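Local coordinates for putative membrane anchored protein (Corynebacterium diphtheriae, PDB 3LSO), which is of unknown function but is probably held at the cell membrane, carrying an elongated chain of beta-rich domains that includes a DIP2116-like, E-set-related N-terminal domain, at residues S33-A36 / Y41-N44; A51-P56 / L152-E157; P109-S114 / L118-H123; A264-I267 / N273-P276. All blocks are in the same frame, centred on the assembly; numbering follows the deposited sequence.

Interaction 1. Residues S33-A36 / Y41-N44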
loop_
_atom_site.group_PDB
_atom_site.type_symbol
_atom_site.label_atom_id
_atom_site.label_comp_id
_atom_site.label_asym_id
_atom_site.label_seq_id
_atom_site.Cartn_x
_atom_site.Cartn_y
_atom_site.Cartn_z
ATOM N N SER B 33 22.448 6.351 46.297
ATOM C CA SER B 33 23.567 6.742 47.156
ATOM C C SER B 33 23.752 8.247 47.135
ATOM O O SER B 33 23.793 8.869 46.067
ATOM C CB SER B 33 24.887 6.101 46.716
ATOM O OG SER B 33 24.867 4.709 46.903
ATOM N N VAL B 34 23.881 8.815 48.326
ATOM C CA VAL B 34 24.254 10.210 48.488
ATOM C C VAL B 34 25.681 10.281 48.990
ATOM O O VAL B 34 26.085 9.528 49.875
ATOM C CB VAL B 34 23.359 10.906 49.508
ATOM C CG1 VAL B 34 23.722 12.397 49.598
ATOM C CG2 VAL B 34 21.880 10.690 49.158
ATOM N N SER B 35 26.451 11.176 48.391
ATOM C CA SER B 35 27.794 11.498 48.857
ATOM C C SER B 35 27.886 13.019 49.027
ATOM O O SER B 35 27.739 13.789 48.074
ATOM C CB SER B 35 28.849 10.978 47.884
ATOM O OG SER B 35 30.152 11.130 48.423
ATOM N N ALA B 36 28.079 13.446 50.263
ATOM C CA ALA B 36 28.174 14.864 50.582
ATOM C C ALA B 36 29.490 15.175 51.271
ATOM O O ALA B 36 30.140 14.285 51.840
ATOM C CB ALA B 36 27.011 15.288 51.475
ATOM N N TYR B 41 30.498 12.375 54.072
ATOM C CA TYR B 41 29.132 12.185 54.557
ATOM C C TYR B 41 28.398 11.298 53.542
ATOM O O TYR B 41 27.937 11.765 52.510
ATOM C CB TYR B 41 28.440 13.552 54.746
ATOM C CG TYR B 41 27.206 13.552 55.626
ATOM C CD1 TYR B 41 27.310 13.754 57.006
ATOM C CD2 TYR B 41 25.927 13.358 55.081
ATOM C CE1 TYR B 41 26.169 13.754 57.822
ATOM C CE2 TYR B 41 24.781 13.356 55.885
ATOM C CZ TYR B 41 24.910 13.559 57.255
ATOM O OH TYR B 41 23.793 13.554 58.069
ATOM N N LYS B 42 28.337 10.004 53.819
ATOM C CA LYS B 42 27.726 9.057 52.900
ATOM C C LYS B 42 26.500 8.457 53.564
ATOM O O LYS B 42 26.585 7.951 54.681
ATOM C CB LYS B 42 28.734 7.963 52.500
ATOM C CG LYS B 42 29.908 8.497 51.681
ATOM C CD LYS B 42 30.881 7.431 51.180
ATOM C CE LYS B 42 31.747 8.034 50.065
ATOM N NZ LYS B 42 33.045 7.348 49.797
ATOM N N PHE B 43 25.353 8.579 52.916
ATOM C CA PHE B 43 24.194 7.789 53.293
ATOM C C PHE B 43 23.499 7.253 52.026
ATOM O O PHE B 43 23.967 7.482 50.907
ATOM C CB PHE B 43 23.266 8.532 54.285
ATOM C CG PHE B 43 22.524 9.689 53.688
ATOM C CD1 PHE B 43 21.220 9.530 53.228
ATOM C CD2 PHE B 43 23.124 10.939 53.578
ATOM C CE1 PHE B 43 20.525 10.596 52.648
ATOM C CE2 PHE B 43 22.433 12.015 53.003
ATOM C CZ PHE B 43 21.128 11.839 52.544
ATOM N N ASN B 44 22.370 6.574 52.198
ATOM C CA ASN B 44 22.015 5.491 51.308
ATOM C C ASN B 44 20.545 5.121 51.485
ATOM O O ASN B 44 20.123 4.764 52.590
ATOM C CB ASN B 44 22.925 4.325 51.726
ATOM C CG ASN B 44 22.728 3.115 50.914
ATOM O OD1 ASN B 44 22.960 3.133 49.708
ATOM N ND2 ASN B 44 22.319 2.034 51.556
#
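The beta hairpin made by strands 25-36 and 41-54 closes here, where Ala36 faces Tyr41 and Val34 faces Phe43 across an antiparallel ladder with four residues in the connecting loop. Both are hydrogen-bonded pairs, each with two bonds of unequal quality. At the loop end Ala36 N donates to Tyr41 O at 2.8 Å, while the return bond from Tyr41 N to Ala36 O is more bent. One repeat further along, Val34 N gives a fairly straight bond to Phe43 O at 2.9 Å, and Phe43 N answers to Val34 O at 3.3 Å. From the intervening non-hydrogen-bonded pair of Ser35 and Lys42, Lys42 CA points its hydrogen at Val34 O.

The side chains sort by face. Val34 and Phe43 run side by side in the same direction, and the valine lies over one face of the ring: its CB sits 3.9 Å from the centroid of Phe43, displaced toward the rim, in a CH-pi contact. The less common first torsion of Phe43 (chi1 70°), with CG between the backbone N and carbonyl carbon, swings the ring over its neighbour. Val34 CG2 lies 3.7 Å from Phe43 CZ. Beside them Ala36 CB meets Tyr41 CB, but the tyrosine ring leads away. Ser35 and Lys42 share the reverse face, where Ser35 OG lies along the aliphatic part of the lysine. On its other side strand 25-36 bonds to Thr175 and Asn173 of strand 170-177. Backbone bonds thus fix the register, and the valine-phenylalanine pair adds an apolar side-chain contact to a partly exposed hairpin.

Interaction 2. Residues A51-P56 / L152-E157; sequences AEFEMP and LTFIPE
Phe154 meets Phe53 at the edge of its ring and Met55, present as selenomethionine, at a slant. The two phenylalanine side chains cross at about a right angle. Phe53 CD2 lies close to the plane of the Phe154 ring, 4.2 Å from Phe154 CD2, while Phe154 in turn approaches the Phe53 ring obliquely. Met55 comes in beside them from further along the same segment. Its selenium sits 4.6 Å from the centroid of Phe154 and 61° off the ring normal, an oblique Met-aromatic contact in which SE is nearest to Phe154 CE2. A bend at the last torsion (chi3 -72°) turns the terminal methyl back along the ring, with Met55 CE 3.6 Å from Phe154 CD2. Side chains alone bridge the gap, since the CA atoms of Phe53 and Phe154 stand 9.3 Å apart. The contact is therefore apolar and van der Waals in kind, consistent with the interior of the beta sandwich common among E-set relatives. Around it, Phe53 also packs on Ile69 of strand 64-77, on Ile96 of strand 87-97 and nearly parallel to the ring of Phe184, whereas Met55 rests on Ala67 of strand 64-77 and on Ala185 and Val187 of strand 185-190.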
loop_
_atom_site.group_PDB
_atom_site.type_symbol
_atom_site.label_atom_id
_atom_site.label_comp_id
_atom_site.label_asym_id
_atom_site.label_seq_id
_atom_site.Cartn_x
_atom_site.Cartn_y
_atom_site.Cartn_z
ATOM N N ALA B 51 7.289 6.516 36.133
ATOM C CA ALA B 51 7.145 7.362 34.952
ATOM C C ALA B 51 6.254 6.741 33.873
ATOM O O ALA B 51 6.202 5.519 33.710
ATOM C CB ALA B 51 8.501 7.702 34.383
ATOM N N GLU B 52 5.552 7.604 33.143
ATOM C CA GLU B 52 4.677 7.194 32.050
ATOM C C GLU B 52 5.154 7.822 30.738
ATOM O O GLU B 52 5.213 9.047 30.596
ATOM C CB GLU B 52 3.227 7.582 32.358
ATOM C CG GLU B 52 2.297 7.530 31.159
ATOM C CD GLU B 52 0.827 7.632 31.533
ATOM O OE1 GLU B 52 0.506 8.141 32.634
ATOM O OE2 GLU B 52 -0.014 7.193 30.710
ATOM N N PHE B 53 5.507 6.964 29.791
ATOM C CA PHE B 53 5.986 7.400 28.487
ATOM C C PHE B 53 4.854 7.355 27.452
ATOM O O PHE B 53 4.660 6.342 26.775
ATOM C CB PHE B 53 7.144 6.502 28.046
ATOM C CG PHE B 53 8.501 6.990 28.467
ATOM C CD1 PHE B 53 8.905 6.930 29.791
ATOM C CD2 PHE B 53 9.399 7.485 27.524
ATOM C CE1 PHE B 53 10.174 7.372 30.157
ATOM C CE2 PHE B 53 10.672 7.931 27.891
ATOM C CZ PHE B 53 11.056 7.877 29.196
ATOM N N GLU B 54 4.107 8.448 27.339
ATOM C CA GLU B 54 2.990 8.511 26.403
ATOM C C GLU B 54 3.505 8.766 24.986
ATOM O O GLU B 54 3.863 9.884 24.622
ATOM C CB GLU B 54 1.969 9.566 26.840
ATOM C CG GLU B 54 1.406 9.343 28.255
ATOM C CD GLU B 54 0.456 10.452 28.730
ATOM O OE1 GLU B 54 0.200 11.415 27.969
ATOM O OE2 GLU B 54 -0.044 10.359 29.874
HETATM N N MSE B 55 3.551 7.699 24.198
HETATM C CA MSE B 55 4.085 7.739 22.844
HETATM C C MSE B 55 3.115 7.122 21.858
HETATM O O MSE B 55 2.297 6.282 22.248
HETATM C CB MSE B 55 5.393 6.969 22.781
HETATM C CG MSE B 55 6.605 7.847 22.773
HETATM SE SE MSE B 55 8.194 6.753 22.866
HETATM C CE MSE B 55 7.994 6.223 24.711
ATOM N N PRO B 56 3.202 7.527 20.572
ATOM C CA PRO B 56 2.396 6.870 19.536
ATOM C C PRO B 56 2.849 5.417 19.355
ATOM O O PRO B 56 3.986 5.070 19.717
ATOM C CB PRO B 56 2.707 7.690 18.284
ATOM C CG PRO B 56 4.052 8.256 18.535
ATOM C CD PRO B 56 4.055 8.584 19.997
ATOM N N LEU B 152 11.765 0.271 18.300
ATOM C CA LEU B 152 12.402 1.086 19.324
ATOM C C LEU B 152 12.032 0.538 20.673
ATOM O O LEU B 152 10.846 0.319 20.946
ATOM C CB LEU B 152 11.942 2.530 19.222
ATOM C CG LEU B 152 12.495 3.213 17.987
ATOM C CD1 LEU B 152 12.029 4.652 17.938
ATOM C CD2 LEU B 152 14.005 3.132 17.991
ATOM N N THR B 153 13.043 0.323 21.518
ATOM C CA THR B 153 12.813 -0.224 22.862
ATOM C C THR B 153 13.481 0.625 23.942
ATOM O O THR B 153 14.705 0.818 23.945
ATOM C CB THR B 153 13.233 -1.710 22.975
ATOM O OG1 THR B 153 12.759 -2.436 21.830
ATOM C CG2 THR B 153 12.641 -2.327 24.225
ATOM N N PHE B 154 12.659 1.136 24.854
ATOM C CA PHE B 154 13.133 2.060 25.870
ATOM C C PHE B 154 13.279 1.410 27.250
ATOM O O PHE B 154 12.354 1.439 28.064
ATOM C CB PHE B 154 12.238 3.311 25.939
ATOM C CG PHE B 154 12.337 4.225 24.731
ATOM C CD1 PHE B 154 13.287 4.011 23.725
ATOM C CD2 PHE B 154 11.499 5.327 24.622
ATOM C CE1 PHE B 154 13.369 4.858 22.623
ATOM C CE2 PHE B 154 11.576 6.186 23.526
ATOM C CZ PHE B 154 12.513 5.949 22.529
ATOM N N ILE B 155 14.455 0.826 27.493
ATOM C CA ILE B 155 14.839 0.251 28.782
ATOM C C ILE B 155 15.306 1.388 29.682
ATOM O O ILE B 155 15.788 2.389 29.181
ATOM C CB ILE B 155 16.032 -0.737 28.603
ATOM C CG1 ILE B 155 15.805 -1.680 27.416
ATOM C CG2 ILE B 155 16.316 -1.535 29.884
ATOM C CD1 ILE B 155 14.494 -2.448 27.452
ATOM N N PRO B 156 15.153 1.251 31.017
ATOM C CA PRO B 156 15.919 2.169 31.883
ATOM C C PRO B 156 17.417 1.862 31.849
ATOM O O PRO B 156 17.816 0.758 31.475
ATOM C CB PRO B 156 15.354 1.907 33.289
ATOM C CG PRO B 156 14.640 0.591 33.200
ATOM C CD PRO B 156 14.167 0.457 31.778
ATOM N N GLU B 157 18.235 2.841 32.209
ATOM C CA GLU B 157 19.667 2.624 32.353
ATOM C C GLU B 157 19.948 2.118 33.758
ATOM O O GLU B 157 19.226 2.446 34.692
ATOM C CB GLU B 157 20.451 3.910 32.051
ATOM C CG GLU B 157 20.957 4.029 30.583
ATOM C CD GLU B 157 22.147 3.104 30.275
ATOM O OE1 GLU B 157 22.832 2.653 31.232
ATOM O OE2 GLU B 157 22.405 2.821 29.083
#

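Interaction 3. Residues P109-S114 / L118-H123; sequences PGLSLS and LSINDH
Pro109 O lies at the ring edge of His123, near its plane and 3.9 Å from His123 CE1, where the hairpin of strands 111-114 and 117-129 opens out. Gly110 follows in a left-handed backbone conformation (phi 61°), and its carbonyl takes the bond from Asn121 N at 2.7 Å. Leu111 leans over the partner strand, its CD2 branch 3.9 Å from Ile120 CG2 as the two side chains run alongside each other. That same Ile120 methyl lies over one face of the His123 ring, toward its rim, and a bond from ND1 to Asn121 O fixes the ring's rotation. Ser112 forms the hydrogen-bonded pair with Ser119: Ser112 N donates to Ser119 O, and Ser119 N returns a nearly straight bond to Ser112 O at 3.0 Å. Leu113, with CG anti to its nitrogen (chi1 -175°), reaches CD1 over the backbone of Leu118, and both leucines also touch Leu104 and Val98. The face of Ser112 and Ser119 is polar instead. There Ser119 OG donates to Asn121 OD1 at 2.8 Å, and Ser93 OG of strand 87-97 bonds to both atoms. The hairpin is thus amphipathic: leucines and isoleucine line one side, while a serine-asparagine network on the other ties it to neighbouring strand 87-97.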
loop_
_atom_site.group_PDB
_atom_site.type_symbol
_atom_site.label_atom_id
_atom_site.label_comp_id
_atom_site.label_asym_id
_atom_site.label_seq_id
_atom_site.Cartn_x
_atom_site.Cartn_y
_atom_site.Cartn_z
ATOM N N PRO B 109 16.537 22.136 24.893
ATOM C CA PRO B 109 17.213 22.467 26.141
ATOM C C PRO B 109 17.320 21.265 27.063
ATOM O O PRO B 109 16.368 20.487 27.178
ATOM C CB PRO B 109 16.326 23.555 26.753
ATOM C CG PRO B 109 15.097 23.629 25.885
ATOM C CD PRO B 109 15.466 23.094 24.568
ATOM N N GLY B 110 18.493 21.105 27.672
ATOM C CA GLY B 110 18.774 20.047 28.630
ATOM C C GLY B 110 18.669 18.606 28.150
ATOM O O GLY B 110 18.656 17.697 28.965
ATOM N N LEU B 111 18.584 18.369 26.849
ATOM C CA LEU B 111 18.607 16.997 26.360
ATOM C C LEU B 111 19.839 16.698 25.516
ATOM O O LEU B 111 20.320 17.550 24.743
ATOM C CB LEU B 111 17.331 16.643 25.593
ATOM C CG LEU B 111 15.997 17.164 26.134
ATOM C CD1 LEU B 111 14.872 16.750 25.218
ATOM C CD2 LEU B 111 15.715 16.678 27.524
ATOM N N SER B 112 20.345 15.480 25.679
ATOM C CA SER B 112 21.475 15.003 24.896
ATOM C C SER B 112 21.354 13.505 24.640
ATOM O O SER B 112 20.670 12.790 25.374
ATOM C CB SER B 112 22.790 15.329 25.603
ATOM O OG SER B 112 22.799 14.802 26.922
ATOM N N LEU B 113 22.028 13.039 23.596
ATOM C CA LEU B 113 21.917 11.669 23.162
ATOM C C LEU B 113 23.269 11.123 22.754
ATOM O O LEU B 113 23.755 11.378 21.659
ATOM C CB LEU B 113 20.916 11.572 22.010
ATOM C CG LEU B 113 20.490 10.224 21.408
ATOM C CD1 LEU B 113 20.372 9.133 22.434
ATOM C CD2 LEU B 113 19.166 10.398 20.731
ATOM N N SER B 114 23.874 10.350 23.639
ATOM C CA SER B 114 25.172 9.771 23.356
ATOM C C SER B 114 25.151 8.245 23.433
ATOM O O SER B 114 24.805 7.670 24.474
ATOM C CB SER B 114 26.222 10.336 24.315
ATOM O OG SER B 114 27.506 9.825 24.008
ATOM N N LEU B 118 19.829 8.325 26.302
ATOM C CA LEU B 118 19.147 9.595 26.308
ATOM C C LEU B 118 19.230 10.166 27.701
ATOM O O LEU B 118 18.726 9.567 28.652
ATOM C CB LEU B 118 17.674 9.448 25.922
ATOM C CG LEU B 118 16.877 10.767 26.021
ATOM C CD1 LEU B 118 17.388 11.801 25.010
ATOM C CD2 LEU B 118 15.392 10.546 25.843
ATOM N N SER B 119 19.859 11.325 27.820
ATOM C CA SER B 119 19.980 11.959 29.107
ATOM C C SER B 119 19.064 13.170 29.177
ATOM O O SER B 119 19.102 14.039 28.308
ATOM C CB SER B 119 21.429 12.342 29.364
ATOM O OG SER B 119 21.622 12.633 30.738
ATOM N N ILE B 120 18.215 13.192 30.193
ATOM C CA ILE B 120 17.320 14.307 30.443
ATOM C C ILE B 120 17.886 15.115 31.608
ATOM O O ILE B 120 17.782 14.730 32.783
ATOM C CB ILE B 120 15.896 13.823 30.765
ATOM C CG1 ILE B 120 15.400 12.877 29.669
ATOM C CG2 ILE B 120 14.946 15.010 30.938
ATOM C CD1 ILE B 120 14.108 12.168 30.001
ATOM N N ASN B 121 18.495 16.245 31.268
ATOM C CA ASN B 121 19.268 16.992 32.225
ATOM C C ASN B 121 18.535 18.176 32.806
ATOM O O ASN B 121 17.732 18.808 32.127
ATOM C CB ASN B 121 20.583 17.405 31.596
ATOM C CG ASN B 121 21.360 16.223 31.101
ATOM O OD1 ASN B 121 21.500 15.233 31.804
ATOM N ND2 ASN B 121 21.852 16.300 29.880
ATOM N N ASP B 122 18.806 18.432 34.090
ATOM C CA ASP B 122 18.441 19.675 34.793
ATOM C C ASP B 122 16.949 20.017 34.673
ATOM O O ASP B 122 16.567 21.175 34.570
ATOM C CB ASP B 122 19.363 20.844 34.351
ATOM C CG ASP B 122 20.891 20.512 34.485
ATOM O OD1 ASP B 122 21.287 19.450 35.043
ATOM O OD2 ASP B 122 21.714 21.334 34.026
ATOM N N HIS B 123 16.122 18.975 34.689
ATOM C CA HIS B 123 14.675 19.068 34.551
ATOM C C HIS B 123 13.987 18.837 35.889
ATOM O O HIS B 123 12.804 19.135 36.038
ATOM C CB HIS B 123 14.183 17.997 33.571
ATOM C CG HIS B 123 13.843 18.520 32.209
ATOM N ND1 HIS B 123 14.779 19.092 31.370
ATOM C CD2 HIS B 123 12.670 18.544 31.532
ATOM C CE1 HIS B 123 14.194 19.457 30.244
ATOM N NE2 HIS B 123 12.916 19.133 30.316
#

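Interaction 4. Residues A264-I267 / N273-P276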
loop_
_atom_site.group_PDB
_atom_site.type_symbol
_atom_site.label_atom_id
_atom_site.label_comp_id
_atom_site.label_asym_id
_atom_site.label_seq_id
_atom_site.Cartn_x
_atom_site.Cartn_y
_atom_site.Cartn_z
ATOM N N ALA B 264 9.273 2.691 -11.012
ATOM C CA ALA B 264 9.725 4.076 -10.898
ATOM C C ALA B 264 10.880 4.096 -9.925
ATOM O O ALA B 264 10.813 3.456 -8.855
ATOM C CB ALA B 264 8.613 4.972 -10.397
ATOM N N ARG B 265 11.931 4.825 -10.298
ATOM C CA ARG B 265 13.169 4.865 -9.532
ATOM C C ARG B 265 13.636 6.301 -9.408
ATOM O O ARG B 265 13.765 7.006 -10.410
ATOM C CB ARG B 265 14.242 4.024 -10.219
ATOM C CG ARG B 265 15.637 4.298 -9.703
ATOM C CD ARG B 265 16.635 3.241 -10.115
ATOM N NE ARG B 265 16.396 1.996 -9.402
ATOM C CZ ARG B 265 17.008 0.850 -9.674
ATOM N NH1 ARG B 265 17.914 0.792 -10.638
ATOM N NH2 ARG B 265 16.714 -0.242 -8.981
ATOM N N PHE B 266 13.884 6.733 -8.174
ATOM C CA PHE B 266 14.376 8.090 -7.909
ATOM C C PHE B 266 15.889 8.210 -8.139
ATOM O O PHE B 266 16.674 7.404 -7.634
ATOM C CB PHE B 266 13.982 8.555 -6.499
ATOM C CG PHE B 266 14.245 10.010 -6.238
ATOM C CD1 PHE B 266 13.487 10.996 -6.866
ATOM C CD2 PHE B 266 15.247 10.404 -5.349
ATOM C CE1 PHE B 266 13.727 12.361 -6.620
ATOM C CE2 PHE B 266 15.494 11.767 -5.090
ATOM C CZ PHE B 266 14.731 12.746 -5.726
ATOM N N ILE B 267 16.265 9.211 -8.939
ATOM C CA ILE B 267 17.662 9.598 -9.166
ATOM C C ILE B 267 17.937 10.890 -8.412
ATOM O O ILE B 267 17.151 11.833 -8.470
ATOM C CB ILE B 267 17.992 9.800 -10.681
ATOM C CG1 ILE B 267 17.833 8.490 -11.475
ATOM C CG2 ILE B 267 19.399 10.380 -10.873
ATOM C CD1 ILE B 267 18.854 7.369 -11.121
ATOM N N ASN B 273 20.521 6.657 -5.538
ATOM C CA ASN B 273 19.161 6.114 -5.419
ATOM C C ASN B 273 18.815 5.890 -3.952
ATOM O O ASN B 273 18.874 4.764 -3.475
ATOM C CB ASN B 273 19.013 4.774 -6.144
ATOM C CG ASN B 273 19.401 4.834 -7.612
ATOM O OD1 ASN B 273 20.181 4.001 -8.080
ATOM N ND2 ASN B 273 18.838 5.795 -8.353
ATOM N N PRO B 274 18.447 6.959 -3.225
ATOM C CA PRO B 274 18.352 6.791 -1.780
ATOM C C PRO B 274 17.028 6.175 -1.322
ATOM O O PRO B 274 16.856 5.905 -0.129
ATOM C CB PRO B 274 18.495 8.225 -1.263
ATOM C CG PRO B 274 17.846 9.044 -2.307
ATOM C CD PRO B 274 18.095 8.333 -3.635
ATOM N N ALA B 275 16.111 5.954 -2.260
ATOM C CA ALA B 275 14.796 5.414 -1.932
ATOM C C ALA B 275 14.518 4.038 -2.567
ATOM O O ALA B 275 15.123 3.659 -3.574
ATOM C CB ALA B 275 13.710 6.415 -2.297
ATOM N N PRO B 276 13.619 3.262 -1.953
ATOM C CA PRO B 276 13.238 2.053 -2.633
ATOM C C PRO B 276 12.464 2.417 -3.891
ATOM O O PRO B 276 11.842 3.486 -3.941
ATOM C CB PRO B 276 12.317 1.378 -1.621
ATOM C CG PRO B 276 12.766 1.905 -0.320
ATOM C CD PRO B 276 13.040 3.324 -0.601
HETATM O O HOH W 1 16.000 6.248 -5.003
#
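Asn273 reaches across to Phe266 O in the long connection that joins two antiparallel neighbours, strands 258-267 and 278-285, of a mixed beta sheet. The loop folds back beside the end of the first strand, and its one direct hydrogen bond to the strand within these segments comes from a side-chain amide.

Hydrogen bonds come first. Asn273 ND2 donates to Phe266 O at 2.8 Å, with the oxygen close to the amide plane, so the bond follows the natural direction of the N-H. Setting CG beside the backbone N (chi1 -56°) brings the amide over the strand. The opposite end of this amide, OD1, accepts from Lys465 N of the C-terminal tail, so both ends of the buried group are used and its flip is probably settled. A weaker CA-H...O contact from Asn273 CA reaches the same Phe266 oxygen.

Charge enters through Arg265, whose aliphatic portion passes Asn273, with CD 3.8 Å from Asn273 ND2. Its guanidinium is turned 34° from the amide plane and finds its main partner in Asp277, in a salt bridge through NH2; NH1 bonds to Pro462 O of the same tail.

Apolar contact is limited to Phe266 and Pro274: the proline CD lies in the ring plane, at the edge, 3.9 Å from Phe266 CD2.

Water completes the set. A single molecule donates to Phe266 O at 3.0 Å, giving that carbonyl a second polar donor, and itself accepts from Ala275 N at 2.8 Å.

How the interactions relate
Interactions 1, 2 and 3 belong to the N-terminal domain, whereas interaction 4 lies in the next sheet along the chain, its centre about 34 Å from that of interaction 2. Interactions 1 and 3 are surface hairpins, zipped by backbone bonds, with side chains sorted by face. Interactions 2 and 4 are buried. The former is bridged by apolar side chains alone, the latter chiefly by a side-chain amide and a water that meet at a backbone carbonyl. Strand 41-54 serves both interactions 1 and 2, at separate places. Interaction 3 is nested in the loop that interaction 2 closes, and their nearest atoms are about 5 Å apart without touching.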